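Local coordinates for protein spectinomycin phosphotransferase (PDB 3I1A) that phosphorylates the antibiotic spectinomycin, probably with ATP as the phosphate donor, and so serves Legionella pneumophila as a resistance factor, at residues I61-I66 with K96-P101; Q127-S132 with E265-I270; H186-T191 with I325-E330. One frame throughout, in Å; residues are numbered along the deposited sequence.

Contact 1: I61-I66 with K96-P101; sequences INLSII and KIIAYP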
loop_
_atom_site.group_PDB
_atom_site.type_symbol
_atom_site.label_atom_id
_atom_site.label_comp_id
_atom_site.label_asym_id
_atom_site.label_seq_id
_atom_site.Cartn_x
_atom_site.Cartn_y
_atom_site.Cartn_z
ATOM N N ILE A 61 9.570 -0.428 11.026
ATOM C CA ILE A 61 9.074 -1.751 10.660
ATOM C C ILE A 61 9.437 -2.083 9.208
ATOM O O ILE A 61 9.760 -3.231 8.903
ATOM C CB ILE A 61 7.542 -1.876 10.910
ATOM C CG1 ILE A 61 7.101 -3.326 10.696
ATOM C CG2 ILE A 61 6.773 -0.931 9.998
ATOM C CD1 ILE A 61 7.761 -4.304 11.616
ATOM N N ASN A 62 9.402 -1.088 8.322
ATOM C CA ASN A 62 9.754 -1.323 6.924
ATOM C C ASN A 62 11.126 -1.977 6.810
ATOM O O ASN A 62 11.281 -2.971 6.113
ATOM C CB ASN A 62 9.746 -0.011 6.133
ATOM C CG ASN A 62 10.484 -0.114 4.804
ATOM O OD1 ASN A 62 11.640 0.305 4.693
ATOM N ND2 ASN A 62 9.823 -0.671 3.792
ATOM N N LEU A 63 12.114 -1.437 7.514
ATOM C CA LEU A 63 13.464 -1.979 7.423
ATOM C C LEU A 63 13.580 -3.363 8.033
ATOM O O LEU A 63 14.310 -4.206 7.529
ATOM C CB LEU A 63 14.468 -1.003 8.054
ATOM C CG LEU A 63 14.500 0.347 7.310
ATOM C CD1 LEU A 63 15.300 1.363 8.111
ATOM C CD2 LEU A 63 15.106 0.164 5.930
ATOM N N SER A 64 12.861 -3.599 9.123
ATOM C CA SER A 64 12.891 -4.910 9.768
ATOM C C SER A 64 12.320 -5.974 8.837
ATOM O O SER A 64 12.879 -7.058 8.692
ATOM C CB SER A 64 12.068 -4.891 11.053
ATOM O OG SER A 64 12.070 -6.170 11.668
ATOM N N ILE A 65 11.197 -5.658 8.204
ATOM C CA ILE A 65 10.568 -6.617 7.306
ATOM C C ILE A 65 11.351 -6.808 6.013
ATOM O O ILE A 65 11.453 -7.926 5.536
ATOM C CB ILE A 65 9.114 -6.210 7.020
ATOM C CG1 ILE A 65 8.318 -6.324 8.322
ATOM C CG2 ILE A 65 8.495 -7.110 5.951
ATOM C CD1 ILE A 65 8.398 -7.712 8.973
ATOM N N ILE A 66 11.907 -5.723 5.477
ATOM C CA ILE A 66 12.698 -5.781 4.248
ATOM C C ILE A 66 13.893 -6.687 4.513
ATOM O O ILE A 66 14.253 -7.506 3.666
ATOM C CB ILE A 66 13.217 -4.366 3.831
ATOM C CG1 ILE A 66 12.058 -3.509 3.313
ATOM C CG2 ILE A 66 14.300 -4.486 2.766
ATOM C CD1 ILE A 66 11.347 -4.101 2.125
ATOM N N LYS A 96 18.527 8.449 10.027
ATOM C CA LYS A 96 18.912 7.267 9.261
ATOM C C LYS A 96 19.045 7.596 7.782
ATOM O O LYS A 96 18.331 8.460 7.281
ATOM C CB LYS A 96 17.808 6.216 9.348
ATOM C CG LYS A 96 17.583 5.543 10.672
ATOM C CD LYS A 96 16.492 4.461 10.477
ATOM C CE LYS A 96 16.126 3.768 11.784
ATOM N NZ LYS A 96 15.470 4.733 12.710
ATOM N N ILE A 97 19.947 6.891 7.089
ATOM C CA ILE A 97 20.116 7.047 5.633
ATOM C C ILE A 97 19.718 5.698 5.039
ATOM O O ILE A 97 20.175 4.668 5.522
ATOM C CB ILE A 97 21.602 7.246 5.202
ATOM C CG1 ILE A 97 22.156 8.571 5.716
ATOM C CG2 ILE A 97 21.715 7.252 3.665
ATOM C CD1 ILE A 97 23.603 8.848 5.237
ATOM N N ILE A 98 18.874 5.699 4.013
ATOM C CA ILE A 98 18.490 4.450 3.326
ATOM C C ILE A 98 18.800 4.743 1.888
ATOM O O ILE A 98 18.207 5.655 1.297
ATOM C CB ILE A 98 16.975 4.133 3.367
ATOM C CG1 ILE A 98 16.405 4.294 4.777
ATOM C CG2 ILE A 98 16.770 2.686 2.915
ATOM C CD1 ILE A 98 16.732 3.184 5.690
ATOM N N ALA A 99 19.722 3.986 1.302
ATOM C CA ALA A 99 20.094 4.239 -0.084
ATOM C C ALA A 99 19.574 3.156 -1.031
ATOM O O ALA A 99 19.626 1.967 -0.713
ATOM C CB ALA A 99 21.612 4.342 -0.182
ATOM N N TYR A 100 19.045 3.598 -2.172
ATOM C CA TYR A 100 18.525 2.709 -3.214
ATOM C C TYR A 100 19.013 3.099 -4.591
ATOM O O TYR A 100 19.363 4.261 -4.853
ATOM C CB TYR A 100 16.992 2.749 -3.314
ATOM C CG TYR A 100 16.232 2.291 -2.111
ATOM C CD1 TYR A 100 15.848 3.194 -1.126
ATOM C CD2 TYR A 100 15.859 0.952 -1.969
ATOM C CE1 TYR A 100 15.098 2.782 -0.023
ATOM C CE2 TYR A 100 15.117 0.523 -0.871
ATOM C CZ TYR A 100 14.738 1.440 0.095
ATOM O OH TYR A 100 13.984 1.033 1.176
ATOM N N PRO A 101 19.039 2.125 -5.508
ATOM C CA PRO A 101 19.475 2.473 -6.857
ATOM C C PRO A 101 18.278 3.292 -7.389
ATOM O O PRO A 101 17.135 2.998 -7.036
ATOM C CB PRO A 101 19.619 1.104 -7.529
ATOM C CG PRO A 101 18.592 0.263 -6.816
ATOM C CD PRO A 101 18.795 0.679 -5.377
HETATM O O HOH W 1 12.180 2.763 2.940
#

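Contact 2: Q127-S132 with E265-I270; sequences QIHETS and EGYGEI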
loop_
_atom_site.group_PDB
_atom_site.type_symbol
_atom_site.label_atom_id
_atom_site.label_comp_id
_atom_site.label_asym_id
_atom_site.label_seq_id
_atom_site.Cartn_x
_atom_site.Cartn_y
_atom_site.Cartn_z
ATOM N N GLN A 127 5.379 -17.012 -1.073
ATOM C CA GLN A 127 6.647 -17.034 -0.340
ATOM C C GLN A 127 6.574 -16.123 0.874
ATOM O O GLN A 127 7.053 -16.461 1.958
ATOM C CB GLN A 127 7.802 -16.533 -1.210
ATOM C CG GLN A 127 8.511 -17.574 -2.054
ATOM C CD GLN A 127 9.814 -17.019 -2.605
ATOM O OE1 GLN A 127 9.802 -16.174 -3.486
ATOM N NE2 GLN A 127 10.939 -17.473 -2.064
ATOM N N ILE A 128 5.993 -14.951 0.668
ATOM C CA ILE A 128 5.858 -13.964 1.730
ATOM C C ILE A 128 4.931 -14.507 2.806
ATOM O O ILE A 128 5.265 -14.487 3.998
ATOM C CB ILE A 128 5.320 -12.611 1.160
ATOM C CG1 ILE A 128 6.394 -11.945 0.293
ATOM C CG2 ILE A 128 4.918 -11.669 2.311
ATOM C CD1 ILE A 128 5.829 -10.918 -0.707
ATOM N N HIS A 129 3.778 -15.021 2.406
ATOM C CA HIS A 129 2.835 -15.540 3.385
ATOM C C HIS A 129 3.377 -16.733 4.168
ATOM O O HIS A 129 2.941 -16.979 5.281
ATOM C CB HIS A 129 1.520 -15.940 2.703
ATOM C CG HIS A 129 0.774 -14.775 2.131
ATOM N ND1 HIS A 129 -0.311 -14.916 1.297
ATOM C CD2 HIS A 129 0.934 -13.445 2.318
ATOM C CE1 HIS A 129 -0.791 -13.719 0.994
ATOM N NE2 HIS A 129 -0.051 -12.809 1.604
ATOM N N GLU A 130 4.317 -17.473 3.602
ATOM C CA GLU A 130 4.843 -18.614 4.329
ATOM C C GLU A 130 6.085 -18.286 5.138
ATOM O O GLU A 130 6.614 -19.157 5.840
ATOM C CB GLU A 130 5.157 -19.759 3.365
ATOM C CG GLU A 130 3.929 -20.283 2.647
ATOM C CD GLU A 130 4.117 -21.687 2.128
ATOM O OE1 GLU A 130 5.180 -21.960 1.547
ATOM O OE2 GLU A 130 3.199 -22.512 2.294
ATOM N N THR A 131 6.545 -17.040 5.055
ATOM C CA THR A 131 7.743 -16.632 5.761
ATOM C C THR A 131 7.566 -16.678 7.276
ATOM O O THR A 131 6.624 -16.105 7.813
ATOM C CB THR A 131 8.181 -15.224 5.316
ATOM O OG1 THR A 131 8.590 -15.278 3.944
ATOM C CG2 THR A 131 9.379 -14.743 6.135
ATOM N N SER A 132 8.470 -17.379 7.952
ATOM C CA SER A 132 8.414 -17.483 9.403
ATOM C C SER A 132 8.819 -16.144 10.002
ATOM O O SER A 132 9.863 -15.589 9.661
ATOM C CB SER A 132 9.358 -18.586 9.894
ATOM O OG SER A 132 9.311 -18.688 11.303
ATOM N N GLU A 265 -2.161 -20.251 -10.145
ATOM C CA GLU A 265 -1.282 -21.306 -10.611
ATOM C C GLU A 265 0.083 -21.086 -9.921
ATOM O O GLU A 265 0.807 -22.036 -9.607
ATOM C CB GLU A 265 -1.109 -21.253 -12.135
ATOM C CG GLU A 265 -0.298 -22.438 -12.641
ATOM C CD GLU A 265 -0.142 -22.447 -14.145
ATOM O OE1 GLU A 265 -1.124 -22.071 -14.834
ATOM O OE2 GLU A 265 0.953 -22.840 -14.628
ATOM N N GLY A 266 0.439 -19.825 -9.669
ATOM C CA GLY A 266 1.698 -19.540 -9.009
ATOM C C GLY A 266 1.618 -19.621 -7.492
ATOM O O GLY A 266 2.532 -20.097 -6.838
ATOM N N TYR A 267 0.509 -19.153 -6.936
ATOM C CA TYR A 267 0.319 -19.140 -5.486
ATOM C C TYR A 267 0.123 -20.567 -4.935
ATOM O O TYR A 267 0.571 -20.889 -3.830
ATOM C CB TYR A 267 -0.892 -18.263 -5.174
ATOM C CG TYR A 267 -1.044 -17.909 -3.710
ATOM C CD1 TYR A 267 -0.245 -16.929 -3.121
ATOM C CD2 TYR A 267 -1.981 -18.568 -2.918
ATOM C CE1 TYR A 267 -0.378 -16.619 -1.746
ATOM C CE2 TYR A 267 -2.125 -18.270 -1.565
ATOM C CZ TYR A 267 -1.316 -17.303 -0.986
ATOM O OH TYR A 267 -1.422 -17.071 0.373
ATOM N N GLY A 268 -0.551 -21.399 -5.716
ATOM C CA GLY A 268 -0.766 -22.787 -5.332
ATOM C C GLY A 268 -1.900 -23.105 -4.393
ATOM O O GLY A 268 -2.697 -23.998 -4.660
ATOM N N GLU A 269 -1.972 -22.381 -3.280
ATOM C CA GLU A 269 -3.012 -22.599 -2.286
ATOM C C GLU A 269 -4.356 -22.049 -2.748
ATOM O O GLU A 269 -4.551 -20.834 -2.822
ATOM C CB GLU A 269 -2.616 -21.938 -0.960
ATOM C CG GLU A 269 -3.645 -22.166 0.131
ATOM C CD GLU A 269 -3.917 -23.638 0.322
ATOM O OE1 GLU A 269 -3.038 -24.339 0.866
ATOM O OE2 GLU A 269 -4.992 -24.101 -0.099
ATOM N N ILE A 270 -5.289 -22.944 -3.054
ATOM C CA ILE A 270 -6.602 -22.509 -3.520
ATOM C C ILE A 270 -7.692 -22.530 -2.468
ATOM O O ILE A 270 -8.854 -22.232 -2.776
ATOM C CB ILE A 270 -7.074 -23.333 -4.739
ATOM C CG1 ILE A 270 -6.841 -24.824 -4.494
ATOM C CG2 ILE A 270 -6.370 -22.836 -5.985
ATOM C CD1 ILE A 270 -7.527 -25.711 -5.498
#

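Contact 3: H186-T191 with I325-E330; sequences HRLVDT and IAFATE. With DMS (dimethyl sulfoxide), chain D.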
loop_
_atom_site.group_PDB
_atom_site.type_symbol
_atom_site.label_atom_id
_atom_site.label_comp_id
_atom_site.label_asym_id
_atom_site.label_seq_id
_atom_site.Cartn_x
_atom_site.Cartn_y
_atom_site.Cartn_z
ATOM N N HIS A 186 -24.663 1.853 2.172
ATOM C CA HIS A 186 -25.088 1.197 3.395
ATOM C C HIS A 186 -24.764 -0.296 3.280
ATOM O O HIS A 186 -24.342 -0.920 4.253
ATOM C CB HIS A 186 -26.591 1.424 3.609
ATOM C CG HIS A 186 -26.919 2.770 4.186
ATOM N ND1 HIS A 186 -27.329 2.938 5.490
ATOM C CD2 HIS A 186 -26.871 4.012 3.644
ATOM C CE1 HIS A 186 -27.520 4.224 5.729
ATOM N NE2 HIS A 186 -27.248 4.898 4.626
ATOM N N ARG A 187 -24.941 -0.863 2.092
ATOM C CA ARG A 187 -24.649 -2.286 1.891
ATOM C C ARG A 187 -23.163 -2.587 2.147
ATOM O O ARG A 187 -22.820 -3.606 2.761
ATOM C CB ARG A 187 -25.053 -2.721 0.472
ATOM C CG ARG A 187 -24.732 -4.191 0.143
ATOM C CD ARG A 187 -25.231 -4.598 -1.240
ATOM N NE ARG A 187 -24.756 -5.927 -1.639
ATOM C CZ ARG A 187 -25.178 -6.583 -2.712
ATOM N NH1 ARG A 187 -26.098 -6.049 -3.503
ATOM N NH2 ARG A 187 -24.661 -7.770 -3.014
ATOM N N LEU A 188 -22.272 -1.708 1.684
ATOM C CA LEU A 188 -20.840 -1.918 1.916
ATOM C C LEU A 188 -20.560 -1.945 3.409
ATOM O O LEU A 188 -19.859 -2.831 3.902
ATOM C CB LEU A 188 -20.009 -0.799 1.250
ATOM C CG LEU A 188 -19.958 -0.903 -0.280
ATOM C CD1 LEU A 188 -19.682 0.452 -0.896
ATOM C CD2 LEU A 188 -18.895 -1.934 -0.685
ATOM N N VAL A 189 -21.103 -0.968 4.136
ATOM C CA VAL A 189 -20.899 -0.868 5.584
ATOM C C VAL A 189 -21.519 -2.035 6.360
ATOM O O VAL A 189 -20.881 -2.644 7.223
ATOM C CB VAL A 189 -21.534 0.436 6.160
ATOM C CG1 VAL A 189 -21.432 0.445 7.691
ATOM C CG2 VAL A 189 -20.816 1.669 5.573
ATOM N N ASP A 190 -22.775 -2.322 6.048
ATOM C CA ASP A 190 -23.508 -3.372 6.741
ATOM C C ASP A 190 -22.965 -4.755 6.429
ATOM O O ASP A 190 -23.058 -5.675 7.273
ATOM C CB ASP A 190 -24.993 -3.298 6.384
ATOM C CG ASP A 190 -25.642 -1.976 6.828
ATOM O OD1 ASP A 190 -25.062 -1.256 7.663
ATOM O OD2 ASP A 190 -26.758 -1.687 6.347
ATOM N N THR A 191 -22.400 -4.922 5.230
ATOM C CA THR A 191 -21.845 -6.231 4.879
ATOM C C THR A 191 -20.517 -6.417 5.577
ATOM O O THR A 191 -20.229 -7.503 6.090
ATOM C CB THR A 191 -21.654 -6.401 3.368
ATOM O OG1 THR A 191 -22.935 -6.438 2.737
ATOM C CG2 THR A 191 -20.914 -7.713 3.075
ATOM N N ILE A 325 -17.406 -5.546 -7.850
ATOM C CA ILE A 325 -16.672 -6.782 -7.583
ATOM C C ILE A 325 -16.884 -7.254 -6.131
ATOM O O ILE A 325 -17.016 -8.454 -5.874
ATOM C CB ILE A 325 -15.170 -6.584 -7.872
ATOM C CG1 ILE A 325 -14.958 -6.440 -9.386
ATOM C CG2 ILE A 325 -14.357 -7.757 -7.320
ATOM C CD1 ILE A 325 -13.560 -6.063 -9.761
ATOM N N ALA A 326 -16.933 -6.322 -5.185
ATOM C CA ALA A 326 -17.159 -6.684 -3.781
ATOM C C ALA A 326 -18.537 -7.348 -3.653
ATOM O O ALA A 326 -18.669 -8.428 -3.059
ATOM C CB ALA A 326 -17.083 -5.441 -2.890
ATOM N N PHE A 327 -19.562 -6.712 -4.216
ATOM C CA PHE A 327 -20.916 -7.258 -4.157
ATOM C C PHE A 327 -20.983 -8.628 -4.810
ATOM O O PHE A 327 -21.680 -9.526 -4.330
ATOM C CB PHE A 327 -21.909 -6.321 -4.853
ATOM C CG PHE A 327 -22.115 -5.018 -4.145
ATOM C CD1 PHE A 327 -21.590 -4.791 -2.881
ATOM C CD2 PHE A 327 -22.873 -4.013 -4.744
ATOM C CE1 PHE A 327 -21.816 -3.587 -2.223
ATOM C CE2 PHE A 327 -23.101 -2.812 -4.090
ATOM C CZ PHE A 327 -22.577 -2.597 -2.836
ATOM N N ALA A 328 -20.281 -8.785 -5.923
ATOM C CA ALA A 328 -20.261 -10.066 -6.608
ATOM C C ALA A 328 -19.571 -11.140 -5.754
ATOM O O ALA A 328 -19.804 -12.334 -5.948
ATOM C CB ALA A 328 -19.552 -9.930 -7.937
ATOM N N THR A 329 -18.729 -10.726 -4.815
ATOM C CA THR A 329 -18.017 -11.684 -3.957
ATOM C C THR A 329 -18.929 -12.232 -2.874
ATOM O O THR A 329 -18.817 -13.393 -2.481
ATOM C CB THR A 329 -16.796 -11.041 -3.258
ATOM O OG1 THR A 329 -15.963 -10.424 -4.241
ATOM C CG2 THR A 329 -15.975 -12.106 -2.518
ATOM N N GLU A 330 -19.827 -11.384 -2.386
ATOM C CA GLU A 330 -20.757 -11.785 -1.342
ATOM C C GLU A 330 -21.896 -12.611 -1.917
ATOM O O GLU A 330 -22.226 -13.677 -1.387
ATOM C CB GLU A 330 -21.318 -10.551 -0.631
ATOM C CG GLU A 330 -22.178 -10.883 0.574
ATOM C CD GLU A 330 -21.414 -11.639 1.646
ATOM O OE1 GLU A 330 -20.221 -11.963 1.424
ATOM O OE2 GLU A 330 -22.006 -11.904 2.715
HETATM S S DMS D . -26.883 -2.597 -4.547
HETATM O O DMS D . -27.931 -3.625 -4.774
HETATM C C1 DMS D . -27.351 -1.154 -5.426
HETATM C C2 DMS D . -26.935 -2.056 -2.857
HETATM O O HOH W 2 -24.345 -10.543 -4.938
#

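Contact 1: I61-I66 with K96-P101
Asn62 and Tyr100 meet through a water rather than directly. Asn62 OD1 lies 4.3 Å from Tyr100 OH, too far for a bond, and the water between them donates to both oxygens, 3.1 Å from Asn62 OD1 and equally far from Tyr100 OH. The other end of the amide, ND2, is hydrogen-bonded to the backbone O of Trp231 and to a bound buffer molecule, MES, so the group is gripped at both its oxygen and its nitrogen. One residue on, Leu63 supplies the apolar centre. Its CG is anti to the carbonyl carbon (chi1 -62°), which carries the isobutyl fork toward the strand, where it meets Ile98 tip to tip. Ile98 CD1 sits between the prongs, 3.4 Å from Leu63 CD1 and the same 3.4 Å from Leu63 CD2; both separations are below the usual van der Waals distance, a sign of tight packing.

The architecture is that of the amino-terminal lobe of a protein-kinase-like fold. Helix 61-71 takes the place of the kinase helix C against a five-stranded antiparallel sheet, and strand 95-101 leads into the hinge at Pro101, which binds the adenine nucleotide. The short helix and strand segments run at 48° to each other, their axes 12.0 Å apart, a gap bridged by side chains. Ile98 also lies close to the side chain of Lys52, an ADP-binding residue on the neighbouring strand.

Leu63 CD1 has a second neighbour in the aliphatic part of Lys96, whose CD is 4.1 Å away where the two side chains run antiparallel alongside each other. The lysine chain then bends at its last torsion, and NZ donates to the backbone O of His58.

Contact 2: Q127-S132 with E265-I270
His129, near the C-terminal end of its helix, and Tyr267 meet through one short, nearly straight hydrogen bond. From His129 CB, which is 3.9 Å from Tyr267 OH, the imidazole is carried forward by a first torsion that sets CG anti to the carbonyl carbon (chi1 -66°). The hydroxyl draws nearer at the next atom, CG, 3.6 Å from Tyr267 OH, and is met squarely at ND1. There His129 ND1 and Tyr267 OH are 2.6 Å apart with an angle of 173° at the hydrogen. Either group could be the donor. The hydroxyl lies in the plane of the imidazole, at its edge, and ND1 in turn lies in the plane of the phenol ring. The planes are turned 78° apart, yet each ring presents its edge to the other, so this is not a T-shaped stack.

Both residues belong to the largely helical carboxy-terminal lobe of the kinase-like fold. Helix 115-129 follows the hinge in sequence, as helix E does in protein kinases, and helix 257-267 is brought against its C-terminal end. The same pair of helices is joined by a Lys119-Glu265 salt bridge and by Arg126, which donates to the backbone O of Tyr267.

Past ND1, His129 CE1 stays beside the phenol, 4.0 Å from Tyr267 CE1. On the far side of the ring, NE2 is hydrogen-bonded to Asp242 OD2. The buried imidazole thus has both nitrogens engaged, which fixes its rotation, and the nearby carboxylate would be expected to polarise it. Directly after Tyr267 the chain leaves helical geometry at Gly268, which has a positive phi.

Contact 3: H186-T191 with I325-E330
A cation-pi stack between two helices of the carboxy-terminal lobe is formed here by Arg187 of helix 182-198 and Phe327 of the last helix, 322-329. The guanidinium lies flat on the phenyl ring, the planes only 11° apart and Arg187 CZ 4.0 Å from the ring centroid. With CG anti to the backbone N (chi1 178°) and the chain extended as far as NE, the arginine comes in past the rim at CE1 and CZ of the phenyl ring, and only CD among its methylenes lies over the face, a CH-pi contact with Arg187 CD 3.7 Å from the centroid of Phe327.

The rim of the guanidinium is used separately. NH1 gives a weak hydrogen bond to the oxygen of a dimethyl sulfoxide molecule, probably from the crystallisation liquor, and NH2 reaches, again weakly, a water that donates to Phe327 O. A delocalised cation can thus spread over an aromatic face while its N-H groups point outward in its own plane.

Leu188 approaches the phenyl ring from a different direction, with its CD2 3.7 Å from Phe327 CE1, and continues inward to Ile285 and Ile289 of helix 274-297. A turn later, Thr191 CG2 rests 4.2 Å from the carboxylate carbon CD of Glu330, whose OE1 is held by Ser278. Thr191 OG1 bonds back to Arg187 O, 2.8 Å away, while Thr191 N reaches that oxygen from the opposite face of its plane. The whole is a helix-helix interface of the mainly helical lobe, with Leu188 on its buried side and the cation-pi stack closing the partly exposed one.

How the contacts relate
No helix or strand is shared among the three contacts. Contacts 1 and 2 are buried, contact 3 only partly. Contact 1, beside the nucleotide site, sets a helix against a sheet with tight aliphatic packing and a bridging water; contacts 2 and 3 join helix to helix away from the annotated sites. Contact 2 relies on a single directional polar bond, whereas contact 3, partly exposed, spreads a cation over an aromatic face. Strand 95-101 of contact 1 is followed by helix 115-129 of contact 2; the nearest atoms of contacts 1 and 2 are about 7 Å apart. Contacts 2 and 3 alternate along the chain; contacts 1 and 3 lie on opposite sides of its centre.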